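Local coordinates for myroilysin (Myroides profundi, PDB 5CZW), which probably acts as a zinc-dependent endopeptidase of the astacin (M12A) family, captured here with its propeptide cysteine bound to the metal, at residues 147-152 against 185-190. The protein carries 1 engineered substitution. Sequence-based numbering, arbitrary orientation.
Sequences HEHQHP and ATYSTT. With ZN (zinc ion), chain B.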
# COMPACT_ATOMS: atom_id res chain seq x y z
N HIS A 147 -3.30 7.58 -3.77
CA HIS A 147 -3.88 8.10 -2.62
C HIS A 147 -4.90 9.22 -2.83
O HIS A 147 -4.68 10.17 -3.59
CB HIS A 147 -2.80 8.65 -1.70
CG HIS A 147 -2.04 7.58 -0.97
ND1 HIS A 147 -0.67 7.58 -0.87
CD2 HIS A 147 -2.44 6.39 -0.43
CE1 HIS A 147 -0.27 6.49 -0.26
NE2 HIS A 147 -1.32 5.82 0.09
N GLU A 148 -5.95 9.17 -2.06
CA GLU A 148 -6.83 10.35 -1.81
C GLU A 148 -6.32 11.09 -0.61
O GLU A 148 -6.12 10.48 0.43
CB GLU A 148 -8.26 9.89 -1.52
CG GLU A 148 -8.93 9.23 -2.74
CD GLU A 148 -9.25 10.24 -3.84
OE1 GLU A 148 -9.74 11.40 -3.56
OE2 GLU A 148 -8.89 9.92 -5.01
N HIS A 149 -6.01 12.37 -0.75
CA HIS A 149 -5.49 13.15 0.39
C HIS A 149 -6.16 14.51 0.33
O HIS A 149 -6.01 15.22 -0.62
CB HIS A 149 -4.01 13.30 0.26
CG HIS A 149 -3.45 14.27 1.23
ND1 HIS A 149 -3.42 14.03 2.58
CD2 HIS A 149 -2.87 15.47 1.03
CE1 HIS A 149 -2.87 15.08 3.19
NE2 HIS A 149 -2.52 15.95 2.26
N GLN A 150 -6.95 14.80 1.34
CA GLN A 150 -7.63 16.08 1.49
C GLN A 150 -6.70 16.82 2.40
O GLN A 150 -6.56 16.45 3.56
CB GLN A 150 -8.98 15.82 2.21
CG GLN A 150 -9.96 16.99 2.19
CD GLN A 150 -10.47 17.21 0.78
OE1 GLN A 150 -10.64 18.34 0.35
NE2 GLN A 150 -10.62 16.11 0.02
N HIS A 151 -6.02 17.82 1.85
CA HIS A 151 -5.07 18.59 2.60
C HIS A 151 -5.74 19.47 3.68
O HIS A 151 -6.66 20.21 3.37
CB HIS A 151 -4.20 19.45 1.67
CG HIS A 151 -3.03 20.00 2.40
ND1 HIS A 151 -2.02 19.18 2.84
CD2 HIS A 151 -2.77 21.24 2.89
CE1 HIS A 151 -1.16 19.89 3.55
NE2 HIS A 151 -1.58 21.15 3.56
N PRO A 152 -5.31 19.35 4.95
CA PRO A 152 -6.06 20.17 5.91
C PRO A 152 -5.68 21.65 5.82
O PRO A 152 -4.52 21.98 5.50
CB PRO A 152 -5.55 19.67 7.22
CG PRO A 152 -4.17 19.21 6.97
CD PRO A 152 -4.36 18.49 5.67
N ALA A 185 6.33 17.60 -0.32
CA ALA A 185 5.84 18.32 -1.51
C ALA A 185 4.54 17.68 -1.98
O ALA A 185 3.53 18.36 -2.17
CB ALA A 185 6.89 18.22 -2.59
N THR A 186 4.59 16.35 -2.23
CA THR A 186 3.41 15.62 -2.69
C THR A 186 2.17 15.83 -1.78
O THR A 186 1.05 16.09 -2.28
CB THR A 186 3.76 14.11 -2.74
OG1 THR A 186 4.86 13.92 -3.63
CG2 THR A 186 2.56 13.28 -3.12
N TYR A 187 2.39 15.72 -0.47
CA TYR A 187 1.26 15.79 0.50
C TYR A 187 1.08 17.20 1.14
O TYR A 187 0.61 17.30 2.27
CB TYR A 187 1.35 14.70 1.54
CG TYR A 187 1.29 13.38 0.82
CD1 TYR A 187 0.13 12.97 0.24
CD2 TYR A 187 2.39 12.58 0.73
CE1 TYR A 187 0.02 11.78 -0.49
CE2 TYR A 187 2.29 11.37 0.02
CZ TYR A 187 1.11 10.96 -0.50
OH TYR A 187 1.09 9.80 -1.30
N SER A 188 1.50 18.24 0.43
CA SER A 188 1.27 19.62 0.89
C SER A 188 0.04 20.21 0.21
O SER A 188 -0.35 21.36 0.45
CB SER A 188 2.46 20.49 0.59
OG SER A 188 2.57 20.64 -0.80
N THR A 189 -0.59 19.43 -0.67
CA THR A 189 -1.78 19.86 -1.38
C THR A 189 -2.67 18.64 -1.60
O THR A 189 -2.25 17.49 -1.48
CB THR A 189 -1.37 20.54 -2.72
OG1 THR A 189 -0.63 21.74 -2.46
CG2 THR A 189 -2.56 20.88 -3.58
N THR A 190 -3.95 18.91 -1.81
CA THR A 190 -4.94 17.88 -2.03
C THR A 190 -4.58 17.04 -3.27
O THR A 190 -4.13 17.58 -4.29
CB THR A 190 -6.35 18.53 -2.15
OG1 THR A 190 -6.78 18.94 -0.85
CG2 THR A 190 -7.39 17.53 -2.80
ZN ZN B . -1.45 3.77 0.19
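The edge of the Tyr187 ring meets one face of His149 in a T-shaped pair, the planes 84° apart and Tyr187 CD1 3.9 Å from His149 CG. The backbone N of His151 lies over the rim of the opposite face, and Thr189 O lies in the ring plane at the edge, 3.3 Å from His149 CD2. Ser188 O lies over the centre of one face of the His151 ring, 3.3 Å from its plane, and Pro152 CD over the opposite face; in the ring plane, His149 NE2 and His151 ND1 share a weak hydrogen bond at 3.3 Å. His151 NE2 is hydrogen-bonded to Asn155 outside the two segments. The backbone N of His151 donates to the side-chain hydroxyl OG1 of Thr190 (3.0 Å, 163° at the hydrogen), while Thr190 CA makes a CA-H...O contact with His149 O. With CG anti to its carbonyl carbon, Tyr187 sends its hydroxyl to the edge of His147, where His147 ND1 donates to Tyr187 OH (2.9 Å, 162° at the hydrogen), nearly in the imidazole plane. This second-shell bond probably helps hold the ring rotation in which His147 NE2 binds the zinc ion at 2.1 Å; Asp25 also bonds the hydroxyl. His137, His141 and Cys23 complete the metal site, the three-histidine zinc centre of metzincins closed by a cysteine switch.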